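PDB 5HEA: putative glycosyltransferase (GalT1) from Streptococcus parasanguinis FW213, which probably transfers sugar from a nucleotide-activated donor, and is represented here by its C-terminal part, a GT-A-type glycosyltransferase domain with added helices. Local coordinates for residues R182-R187 against D192-R197; I88-S93 against E176-I181; K257-R262 against C283-L288; K264-D269 against I276-Q281. One frame throughout, in Å; residues are numbered along the deposited sequence.

Contact 1 of 4, residues R182-R187 against D192-R197; sequences RFPLGR and DATIYR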
# COMPACT_ATOMS: atom_id res chain seq x y z
N ARG A 182 -25.80 -14.25 -4.24
CA ARG A 182 -25.41 -12.93 -3.73
C ARG A 182 -24.79 -12.13 -4.86
O ARG A 182 -24.27 -12.71 -5.82
CB ARG A 182 -24.41 -13.06 -2.56
CG ARG A 182 -25.01 -13.65 -1.27
CD ARG A 182 -26.17 -12.79 -0.75
NE ARG A 182 -26.72 -13.27 0.52
CZ ARG A 182 -27.68 -14.19 0.63
NH1 ARG A 182 -28.21 -14.76 -0.45
NH2 ARG A 182 -28.11 -14.55 1.84
N PHE A 183 -24.85 -10.81 -4.75
CA PHE A 183 -24.19 -9.93 -5.70
C PHE A 183 -22.68 -10.01 -5.43
O PHE A 183 -22.27 -10.03 -4.28
CB PHE A 183 -24.68 -8.49 -5.56
CG PHE A 183 -26.15 -8.32 -5.92
CD1 PHE A 183 -27.14 -8.60 -5.00
CD2 PHE A 183 -26.52 -7.92 -7.20
CE1 PHE A 183 -28.50 -8.46 -5.33
CE2 PHE A 183 -27.87 -7.78 -7.54
CZ PHE A 183 -28.86 -8.05 -6.60
N PRO A 184 -21.86 -10.05 -6.49
CA PRO A 184 -20.39 -10.09 -6.40
C PRO A 184 -19.77 -8.80 -5.88
O PRO A 184 -20.08 -7.71 -6.36
CB PRO A 184 -19.96 -10.33 -7.85
CG PRO A 184 -21.10 -9.79 -8.66
CD PRO A 184 -22.32 -10.17 -7.88
N LEU A 185 -18.87 -8.92 -4.90
CA LEU A 185 -18.32 -7.76 -4.21
C LEU A 185 -17.37 -6.93 -5.06
O LEU A 185 -16.64 -7.46 -5.91
CB LEU A 185 -17.62 -8.18 -2.92
CG LEU A 185 -18.53 -8.53 -1.73
CD1 LEU A 185 -19.88 -7.83 -1.85
CD2 LEU A 185 -18.70 -10.02 -1.56
N GLY A 186 -17.40 -5.62 -4.84
CA GLY A 186 -16.46 -4.69 -5.45
C GLY A 186 -16.65 -4.54 -6.95
O GLY A 186 -15.96 -3.76 -7.60
N ARG A 187 -17.59 -5.30 -7.48
CA ARG A 187 -17.81 -5.42 -8.91
C ARG A 187 -18.93 -4.47 -9.31
O ARG A 187 -19.93 -4.35 -8.61
CB ARG A 187 -18.21 -6.87 -9.24
CG ARG A 187 -17.82 -7.39 -10.61
CD ARG A 187 -18.74 -8.56 -11.01
NE ARG A 187 -18.24 -9.34 -12.14
CZ ARG A 187 -18.05 -10.67 -12.12
NH1 ARG A 187 -18.32 -11.37 -11.02
NH2 ARG A 187 -17.59 -11.29 -13.20
N ASP A 192 -26.03 -7.42 -13.62
CA ASP A 192 -25.71 -8.22 -14.81
C ASP A 192 -25.25 -9.64 -14.42
O ASP A 192 -25.59 -10.62 -15.08
CB ASP A 192 -24.63 -7.47 -15.60
CG ASP A 192 -24.25 -8.15 -16.93
OD1 ASP A 192 -25.07 -8.85 -17.56
OD2 ASP A 192 -23.11 -7.93 -17.36
N ALA A 193 -24.50 -9.74 -13.32
CA ALA A 193 -23.94 -11.01 -12.86
C ALA A 193 -24.89 -11.84 -12.01
O ALA A 193 -24.61 -12.99 -11.71
CB ALA A 193 -22.64 -10.76 -12.08
N THR A 194 -26.04 -11.26 -11.64
CA THR A 194 -26.83 -11.85 -10.56
C THR A 194 -28.30 -12.17 -10.88
O THR A 194 -28.79 -13.24 -10.54
CB THR A 194 -26.77 -10.94 -9.28
OG1 THR A 194 -25.40 -10.67 -8.95
CG2 THR A 194 -27.44 -11.63 -8.08
N ILE A 195 -29.00 -11.22 -11.51
CA ILE A 195 -30.45 -11.33 -11.69
C ILE A 195 -30.82 -12.61 -12.44
O ILE A 195 -31.71 -13.35 -12.02
CB ILE A 195 -31.03 -10.06 -12.37
CG1 ILE A 195 -30.87 -8.86 -11.44
CG2 ILE A 195 -32.51 -10.24 -12.68
CD1 ILE A 195 -31.49 -9.08 -10.04
N TYR A 196 -30.10 -12.89 -13.52
CA TYR A 196 -30.43 -14.08 -14.32
C TYR A 196 -30.32 -15.38 -13.53
O TYR A 196 -31.04 -16.35 -13.81
CB TYR A 196 -29.58 -14.14 -15.59
CG TYR A 196 -28.17 -14.65 -15.38
CD1 TYR A 196 -27.16 -13.81 -14.95
CD2 TYR A 196 -27.85 -15.98 -15.66
CE1 TYR A 196 -25.86 -14.28 -14.77
CE2 TYR A 196 -26.56 -16.46 -15.48
CZ TYR A 196 -25.57 -15.60 -15.04
OH TYR A 196 -24.29 -16.08 -14.85
N ARG A 197 -29.44 -15.43 -12.53
CA ARG A 197 -29.35 -16.63 -11.71
C ARG A 197 -30.63 -16.87 -10.90
O ARG A 197 -31.04 -18.01 -10.70
CB ARG A 197 -28.10 -16.60 -10.82
CG ARG A 197 -26.81 -16.53 -11.64
CD ARG A 197 -25.58 -16.62 -10.78
NE ARG A 197 -25.10 -15.32 -10.32
CZ ARG A 197 -24.86 -15.02 -9.04
NH1 ARG A 197 -25.06 -15.93 -8.10
NH2 ARG A 197 -24.39 -13.81 -8.70
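In the connection that carries a GT-A-type glycosyltransferase domain from strand 171-174 to helix 195-201, F183 and P184 fold back against A193, T194 and R197 at the start of that helix. The segment 182-187 is irregular and ends in a type II beta turn from P184 to R187, with G186 at positive phi; T194 is the N-cap residue.

The methyl of T194 sits almost squarely over one face of F183: CG2 is 3.9 Å from the ring centroid and 11° off the ring normal, a CH-pi contact. It gets there because CG2 is anti to the backbone N, which leaves OG1 beside that N. OG1 does not cap the helix; it hydrogen-bonds the carbonyl of E190 and lies 3.3 Å from CD of P184. F183 is further bounded by R76, through a cation-pi interaction. Beside it, CG of P184 meets CB of A193 at 3.9 Å.

The polar half belongs to R197, whose chain bends at chi3 and turns the guanidinium back over its own helix start. Its NE donates to O of A193 at 2.8 Å, in the carbonyl plane, and NH2 adds a weak second bond to the same oxygen. One carbonyl thus takes two N-H groups, which should fix the guanidinium's rotation. NH2 also reaches across to the loop, where R182 O lies 3.1 Å from R197 NH2 near the guanidinium plane; the bond is fairly straight at 163°, although the donor is tilted 29° from the carbonyl plane.

Contact 2 of 4, residues I88-S93 against E176-I181; sequences ITFVDS and ELFEGI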
# COMPACT_ATOMS: atom_id res chain seq x y z
N ILE A 88 -38.90 -10.53 -2.08
CA ILE A 88 -37.85 -9.51 -2.06
C ILE A 88 -37.89 -8.70 -3.35
O ILE A 88 -38.04 -9.25 -4.44
CB ILE A 88 -36.44 -10.15 -1.89
CG1 ILE A 88 -36.25 -10.66 -0.46
CG2 ILE A 88 -35.33 -9.15 -2.33
CD1 ILE A 88 -34.90 -11.29 -0.19
N THR A 89 -37.78 -7.39 -3.22
CA THR A 89 -37.72 -6.56 -4.41
C THR A 89 -36.69 -5.46 -4.18
O THR A 89 -36.36 -5.15 -3.03
CB THR A 89 -39.12 -6.00 -4.73
OG1 THR A 89 -39.16 -5.52 -6.08
CG2 THR A 89 -39.49 -4.89 -3.75
N PHE A 90 -36.16 -4.89 -5.26
CA PHE A 90 -35.11 -3.87 -5.16
C PHE A 90 -35.62 -2.56 -5.73
O PHE A 90 -36.31 -2.56 -6.74
CB PHE A 90 -33.85 -4.31 -5.94
CG PHE A 90 -33.21 -5.56 -5.40
CD1 PHE A 90 -32.34 -5.50 -4.32
CD2 PHE A 90 -33.49 -6.80 -5.96
CE1 PHE A 90 -31.76 -6.66 -3.81
CE2 PHE A 90 -32.91 -7.96 -5.46
CZ PHE A 90 -32.06 -7.89 -4.37
N VAL A 91 -35.31 -1.44 -5.08
CA VAL A 91 -35.62 -0.12 -5.63
C VAL A 91 -34.37 0.74 -5.48
O VAL A 91 -33.78 0.80 -4.40
CB VAL A 91 -36.80 0.56 -4.88
CG1 VAL A 91 -36.96 2.01 -5.33
CG2 VAL A 91 -38.09 -0.19 -5.10
N ASP A 92 -33.92 1.37 -6.56
CA ASP A 92 -32.78 2.28 -6.47
C ASP A 92 -33.23 3.63 -5.93
O ASP A 92 -34.29 4.12 -6.27
CB ASP A 92 -32.10 2.44 -7.83
CG ASP A 92 -31.30 1.21 -8.22
OD1 ASP A 92 -30.99 0.38 -7.33
OD2 ASP A 92 -31.00 1.08 -9.43
N SER A 93 -32.40 4.23 -5.08
CA SER A 93 -32.83 5.41 -4.35
C SER A 93 -32.85 6.68 -5.21
O SER A 93 -33.33 7.72 -4.77
CB SER A 93 -32.00 5.57 -3.07
OG SER A 93 -30.63 5.34 -3.33
N GLU A 176 -37.17 -17.41 -1.21
CA GLU A 176 -36.47 -18.69 -1.22
C GLU A 176 -35.50 -18.82 -2.41
O GLU A 176 -34.55 -19.58 -2.35
CB GLU A 176 -37.46 -19.86 -1.22
CG GLU A 176 -38.34 -19.94 -2.47
CD GLU A 176 -39.40 -21.02 -2.38
OE1 GLU A 176 -39.22 -21.98 -1.61
OE2 GLU A 176 -40.43 -20.89 -3.09
N LEU A 177 -35.74 -18.06 -3.48
CA LEU A 177 -34.86 -18.06 -4.64
C LEU A 177 -33.42 -17.61 -4.31
O LEU A 177 -32.48 -17.94 -5.03
CB LEU A 177 -35.43 -17.16 -5.74
CG LEU A 177 -36.45 -17.63 -6.78
CD1 LEU A 177 -37.01 -19.02 -6.54
CD2 LEU A 177 -37.55 -16.62 -6.92
N PHE A 178 -33.24 -16.85 -3.24
CA PHE A 178 -31.92 -16.27 -2.94
C PHE A 178 -30.91 -17.22 -2.26
O PHE A 178 -29.78 -16.81 -1.97
CB PHE A 178 -32.06 -14.95 -2.17
CG PHE A 178 -32.49 -13.80 -3.03
CD1 PHE A 178 -31.56 -12.96 -3.62
CD2 PHE A 178 -33.84 -13.58 -3.27
CE1 PHE A 178 -31.95 -11.91 -4.42
CE2 PHE A 178 -34.25 -12.53 -4.07
CZ PHE A 178 -33.31 -11.70 -4.66
N GLU A 179 -31.31 -18.46 -2.00
CA GLU A 179 -30.37 -19.45 -1.45
C GLU A 179 -29.10 -19.56 -2.30
O GLU A 179 -29.15 -19.99 -3.46
CB GLU A 179 -31.02 -20.83 -1.31
CG GLU A 179 -30.05 -21.88 -0.75
CD GLU A 179 -30.58 -23.31 -0.79
OE1 GLU A 179 -31.62 -23.57 -1.44
OE2 GLU A 179 -29.94 -24.19 -0.17
N GLY A 180 -27.97 -19.15 -1.72
CA GLY A 180 -26.69 -19.26 -2.39
C GLY A 180 -26.45 -18.20 -3.45
O GLY A 180 -25.42 -18.24 -4.14
N ILE A 181 -27.38 -17.26 -3.59
CA ILE A 181 -27.23 -16.19 -4.58
C ILE A 181 -26.94 -14.85 -3.90
O ILE A 181 -27.74 -14.38 -3.09
CB ILE A 181 -28.48 -16.07 -5.50
CG1 ILE A 181 -28.61 -17.31 -6.40
CG2 ILE A 181 -28.37 -14.83 -6.36
CD1 ILE A 181 -29.87 -17.35 -7.26
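I88 and F90 of strand 87-90 face F178, which ends the 3-10 turn after strand 171-174, and the three fill a buried hydrophobic layer of the GT-A-type fold. Strand 87-90 pairs in parallel with strand 7-13 and antiparallel with strand 171-174. At its end D92 and S93 open an Asp-Ser-Asp sequence consistent with the family's DXD motif.

The aromatic part joins two phenylalanines that come from opposite directions. CZ of F178 lies near the plane of the F90 ring, at its edge, 3.8 Å from F90 CE2. A second ring meets F90 edge-to-face, that of F183.

The aliphatic part is supplied by I88, whose branches reach the F178 ring obliquely: CB is 3.9 Å from F178 CE2, CG2 is 4.0 Å from F178 CZ, and CD1 is 4.0 Å from F178 CD2. CG2 is anti to the backbone N and CG1 beside it (chi1 -73°), which lets both branches touch the ring. L198 of helix 195-201 also packs on F178.

No hydrogen bond crosses between the segments. Within 176-181, a type II turn runs from F178 to I181, closed by I181 N to F178 O at 2.9 Å.

Contact 3 of 4, residues K257-R262 against C283-L288; sequences KSYKGR and CNKLDL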
# COMPACT_ATOMS: atom_id res chain seq x y z
N LYS A 257 -25.10 -13.44 -29.61
CA LYS A 257 -25.23 -12.12 -30.24
C LYS A 257 -24.86 -11.00 -29.28
O LYS A 257 -24.13 -10.07 -29.65
CB LYS A 257 -26.68 -11.89 -30.71
CG LYS A 257 -27.17 -12.82 -31.81
CD LYS A 257 -28.59 -12.43 -32.22
CE LYS A 257 -29.22 -13.44 -33.17
NZ LYS A 257 -30.65 -13.10 -33.46
N SER A 258 -25.38 -11.07 -28.06
CA SER A 258 -25.05 -10.11 -27.02
C SER A 258 -23.55 -10.10 -26.69
O SER A 258 -22.93 -9.03 -26.56
CB SER A 258 -25.87 -10.42 -25.75
OG SER A 258 -25.50 -9.58 -24.67
N TYR A 259 -22.96 -11.29 -26.57
CA TYR A 259 -21.53 -11.42 -26.29
C TYR A 259 -20.67 -10.77 -27.39
O TYR A 259 -19.72 -10.04 -27.10
CB TYR A 259 -21.17 -12.90 -26.14
CG TYR A 259 -19.71 -13.25 -25.83
CD1 TYR A 259 -19.01 -12.60 -24.83
CD2 TYR A 259 -19.07 -14.29 -26.51
CE1 TYR A 259 -17.68 -12.96 -24.54
CE2 TYR A 259 -17.76 -14.64 -26.23
CZ TYR A 259 -17.08 -13.98 -25.24
OH TYR A 259 -15.77 -14.34 -24.96
N LYS A 260 -21.01 -11.04 -28.65
CA LYS A 260 -20.23 -10.48 -29.76
C LYS A 260 -20.31 -8.96 -29.76
O LYS A 260 -19.31 -8.29 -30.03
CB LYS A 260 -20.71 -11.04 -31.10
CG LYS A 260 -20.50 -12.52 -31.26
CD LYS A 260 -20.95 -13.04 -32.63
CE LYS A 260 -20.95 -14.56 -32.64
NZ LYS A 260 -21.06 -15.21 -33.97
N GLY A 261 -21.49 -8.42 -29.47
CA GLY A 261 -21.67 -6.99 -29.32
C GLY A 261 -20.83 -6.38 -28.20
O GLY A 261 -20.24 -5.32 -28.37
N ARG A 262 -20.77 -7.06 -27.05
CA ARG A 262 -19.93 -6.60 -25.94
C ARG A 262 -18.44 -6.62 -26.27
O ARG A 262 -17.71 -5.68 -25.94
CB ARG A 262 -20.21 -7.41 -24.66
CG ARG A 262 -21.59 -7.15 -24.08
CD ARG A 262 -21.89 -8.04 -22.87
NE ARG A 262 -23.18 -7.72 -22.26
CZ ARG A 262 -23.50 -7.96 -20.98
NH1 ARG A 262 -22.62 -8.51 -20.15
NH2 ARG A 262 -24.70 -7.64 -20.54
N CYS A 283 -10.06 -8.04 -28.39
CA CYS A 283 -9.80 -8.01 -29.82
C CYS A 283 -9.46 -9.37 -30.38
O CYS A 283 -9.85 -9.70 -31.49
CB CYS A 283 -8.70 -7.01 -30.17
SG CYS A 283 -9.28 -5.34 -30.02
N ASN A 284 -8.71 -10.16 -29.61
CA ASN A 284 -8.38 -11.51 -30.05
C ASN A 284 -9.62 -12.38 -30.13
O ASN A 284 -9.81 -13.10 -31.10
CB ASN A 284 -7.32 -12.13 -29.14
CG ASN A 284 -7.15 -13.63 -29.37
OD1 ASN A 284 -6.85 -14.08 -30.48
ND2 ASN A 284 -7.32 -14.41 -28.32
N LYS A 285 -10.45 -12.31 -29.09
CA LYS A 285 -11.70 -13.04 -29.04
C LYS A 285 -12.60 -12.66 -30.21
O LYS A 285 -13.18 -13.52 -30.88
CB LYS A 285 -12.40 -12.84 -27.68
CG LYS A 285 -11.74 -13.64 -26.56
CD LYS A 285 -12.56 -13.64 -25.26
CE LYS A 285 -11.89 -12.80 -24.18
NZ LYS A 285 -12.51 -12.96 -22.82
N LEU A 286 -12.71 -11.36 -30.49
CA LEU A 286 -13.53 -10.90 -31.61
C LEU A 286 -12.94 -11.35 -32.95
O LEU A 286 -13.66 -11.73 -33.87
CB LEU A 286 -13.69 -9.38 -31.56
CG LEU A 286 -14.70 -8.72 -32.51
CD1 LEU A 286 -16.13 -9.19 -32.24
CD2 LEU A 286 -14.58 -7.20 -32.39
N ASP A 287 -11.61 -11.32 -33.05
CA ASP A 287 -10.89 -11.81 -34.22
C ASP A 287 -11.17 -13.30 -34.49
O ASP A 287 -11.36 -13.70 -35.62
CB ASP A 287 -9.38 -11.59 -34.02
CG ASP A 287 -8.55 -11.99 -35.24
OD1 ASP A 287 -9.06 -11.90 -36.38
OD2 ASP A 287 -7.38 -12.39 -35.05
N LEU A 288 -11.20 -14.11 -33.43
CA LEU A 288 -11.44 -15.55 -33.59
C LEU A 288 -12.87 -15.81 -34.05
O LEU A 288 -13.11 -16.62 -34.94
CB LEU A 288 -11.19 -16.28 -32.27
CG LEU A 288 -9.73 -16.40 -31.82
CD1 LEU A 288 -9.64 -17.06 -30.44
CD2 LEU A 288 -8.93 -17.18 -32.85
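The flat ring of Y259 meets K285 by its hydroxyl end, a contact that joins helices 253-272 and 276-291, the two arms of an antiparallel helical hairpin. On the side of helix 231-247, A238 and I242 pack against the tyrosine. Its OH lies 3.3 Å from CD of K285, and the two side chains cross at about a right angle. With CG anti to the backbone N (chi1 -179°), the ring is swung off its helix toward the second arm.

The polar ends converge on E239 of helix 231-247. K285, bent at chi3, carries its NZ past the phenol, 4.1 Å from Y259 OH, to form a salt bridge with E239; the same carboxylate oxygen of E239 hydrogen-bonds the tyrosine OH. K285 has a second salt bridge, to E240 of a neighbouring subunit. The ammonium is thus paired with two carboxylates, which would favour its charged form.

Alongside, where the backbones come nearest, CA of K260 is 7.0 Å from CA of L286. The leucine also packs on L263 and K264 of the first arm, and one of its branches meets the backbone: L286 CD1 comes to 4.0 Å from K260 O.

Contact 4 of 4, residues K264-D269 against I276-Q281; sequences KKCCED and IELYQQ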
# COMPACT_ATOMS: atom_id res chain seq x y z
N LYS A 264 -17.07 -6.23 -29.17
CA LYS A 264 -16.84 -5.09 -30.07
C LYS A 264 -16.68 -3.81 -29.26
O LYS A 264 -15.76 -3.03 -29.51
CB LYS A 264 -18.02 -4.93 -31.04
CG LYS A 264 -17.83 -5.64 -32.37
CD LYS A 264 -19.06 -5.54 -33.28
CE LYS A 264 -20.12 -6.59 -32.93
NZ LYS A 264 -19.58 -7.99 -33.01
N LYS A 265 -17.57 -3.60 -28.31
CA LYS A 265 -17.53 -2.43 -27.45
C LYS A 265 -16.26 -2.41 -26.59
O LYS A 265 -15.59 -1.39 -26.48
CB LYS A 265 -18.78 -2.36 -26.57
CG LYS A 265 -18.90 -1.10 -25.75
CD LYS A 265 -20.28 -0.95 -25.14
CE LYS A 265 -20.45 0.40 -24.45
NZ LYS A 265 -19.48 0.62 -23.34
N CYS A 266 -15.94 -3.56 -25.99
CA CYS A 266 -14.76 -3.71 -25.15
C CYS A 266 -13.48 -3.47 -25.93
O CYS A 266 -12.57 -2.79 -25.46
CB CYS A 266 -14.74 -5.13 -24.54
SG CYS A 266 -13.12 -5.62 -23.85
N CYS A 267 -13.40 -4.04 -27.13
CA CYS A 267 -12.22 -3.96 -27.97
C CYS A 267 -11.81 -2.50 -28.20
O CYS A 267 -10.64 -2.14 -28.07
CB CYS A 267 -12.50 -4.66 -29.31
SG CYS A 267 -11.13 -4.62 -30.52
N GLU A 268 -12.81 -1.66 -28.49
CA GLU A 268 -12.59 -0.24 -28.74
C GLU A 268 -12.42 0.57 -27.46
O GLU A 268 -11.46 1.33 -27.32
CB GLU A 268 -13.75 0.34 -29.55
CG GLU A 268 -13.73 1.86 -29.57
CD GLU A 268 -14.56 2.46 -30.70
OE1 GLU A 268 -15.54 1.81 -31.15
OE2 GLU A 268 -14.21 3.57 -31.14
N ASP A 269 -13.33 0.40 -26.51
CA ASP A 269 -13.31 1.21 -25.29
C ASP A 269 -12.19 0.89 -24.31
O ASP A 269 -11.71 1.77 -23.60
CB ASP A 269 -14.65 1.19 -24.59
CG ASP A 269 -15.71 1.95 -25.36
OD1 ASP A 269 -15.34 2.80 -26.20
OD2 ASP A 269 -16.91 1.69 -25.13
N ILE A 276 -4.86 -2.02 -21.60
CA ILE A 276 -4.24 -2.67 -22.75
C ILE A 276 -4.37 -4.20 -22.76
O ILE A 276 -4.64 -4.78 -23.81
CB ILE A 276 -2.78 -2.20 -22.94
CG1 ILE A 276 -2.75 -0.68 -23.07
CG2 ILE A 276 -2.16 -2.86 -24.16
CD1 ILE A 276 -3.60 -0.14 -24.24
N GLU A 277 -4.20 -4.86 -21.62
CA GLU A 277 -4.37 -6.31 -21.63
C GLU A 277 -5.81 -6.71 -21.95
O GLU A 277 -6.07 -7.66 -22.70
CB GLU A 277 -3.93 -6.96 -20.31
CG GLU A 277 -4.12 -8.46 -20.35
CD GLU A 277 -3.52 -9.17 -19.15
OE1 GLU A 277 -3.81 -8.75 -18.01
OE2 GLU A 277 -2.77 -10.14 -19.36
N LEU A 278 -6.77 -5.96 -21.41
CA LEU A 278 -8.17 -6.19 -21.72
C LEU A 278 -8.43 -5.99 -23.21
O LEU A 278 -9.11 -6.80 -23.85
CB LEU A 278 -9.05 -5.28 -20.88
CG LEU A 278 -10.55 -5.46 -21.05
CD1 LEU A 278 -10.95 -6.88 -20.66
CD2 LEU A 278 -11.26 -4.43 -20.20
N TYR A 279 -7.87 -4.92 -23.78
CA TYR A 279 -8.04 -4.66 -25.21
C TYR A 279 -7.53 -5.83 -26.04
O TYR A 279 -8.20 -6.29 -26.97
CB TYR A 279 -7.36 -3.34 -25.61
CG TYR A 279 -6.61 -3.38 -26.94
CD1 TYR A 279 -7.27 -3.14 -28.14
CD2 TYR A 279 -5.25 -3.65 -26.98
CE1 TYR A 279 -6.58 -3.18 -29.35
CE2 TYR A 279 -4.56 -3.70 -28.19
CZ TYR A 279 -5.23 -3.46 -29.36
OH TYR A 279 -4.54 -3.50 -30.55
N GLN A 280 -6.35 -6.33 -25.69
CA GLN A 280 -5.74 -7.44 -26.40
C GLN A 280 -6.65 -8.67 -26.36
O GLN A 280 -6.87 -9.33 -27.39
CB GLN A 280 -4.36 -7.75 -25.79
CG GLN A 280 -3.67 -8.99 -26.34
CD GLN A 280 -3.75 -10.22 -25.41
OE1 GLN A 280 -3.51 -10.15 -24.20
NE2 GLN A 280 -4.08 -11.37 -26.00
N GLN A 281 -7.19 -8.98 -25.18
CA GLN A 281 -8.00 -10.18 -25.00
C GLN A 281 -9.29 -10.10 -25.80
O GLN A 281 -9.65 -11.05 -26.51
CB GLN A 281 -8.28 -10.43 -23.51
CG GLN A 281 -7.06 -10.94 -22.71
CD GLN A 281 -6.74 -12.42 -22.97
OE1 GLN A 281 -7.64 -13.23 -23.25
NE2 GLN A 281 -5.45 -12.78 -22.86
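C266 meets L278, and its neighbour C267 meets Y279, where helices 253-272 and 276-291 lie side by side; the first contact is made by a sulfur, the second by a backbone oxygen.

The apolar contact belongs to C266. Its SG, anti to the backbone N (chi1 164°), is brought beside L278, 3.8 Å from L278 CG and 4.1 Å from L278 CD1. The same sulfur is bonded to C282, one turn further along the second helix. C266 is buried, with I231, M234 and I235 of helix 231-247 packing on it beside L278, which also leans on A270 and I231.

The carbonyl contact belongs to C267. Its O points at the rim of the Y279 ring, in the ring plane, 3.5 Å from Y279 CD1; the carbonyl therefore meets a C-H edge and not the pi face. The backbones are close here, with CA of C267 only 5.1 Å from CA of Y279. The Y279 ring also meets that of H66 of another subunit, the two planes steeply inclined.

Within helix 253-272 itself, K265 NZ and D269 OD2 form an intrahelical salt bridge of 3.3 Å, whose hydrogen bond is weak.

With C267 joined to C283 as well, two disulfides from consecutive cysteines lock the helices near their turn, an arrangement that makes this a disulfide-braced antiparallel helical hairpin.

Contacts 1 and 2 have centres 11 Å apart and share the core of the GT-A-type domain: F183 CE1 is 3.7 Å from F90 CZ. Contacts 3 and 4, centres 10 Å apart, are successive levels of one hairpin, joined by the disulfide of C267 and C283. Between these pairs, a salt bridge from D192 OD2 to R262 NH1, 2.9 Å, ties contact 1 to contact 3. Contact 2 leads into the probable DXD sequence, whereas contacts 3 and 4 lie away from it, their centres 31 and 32 Å from that of contact 2. All four touch a neighbouring subunit, and the hairpin docks on the GT-A-type domain of its neighbour in the hexamer.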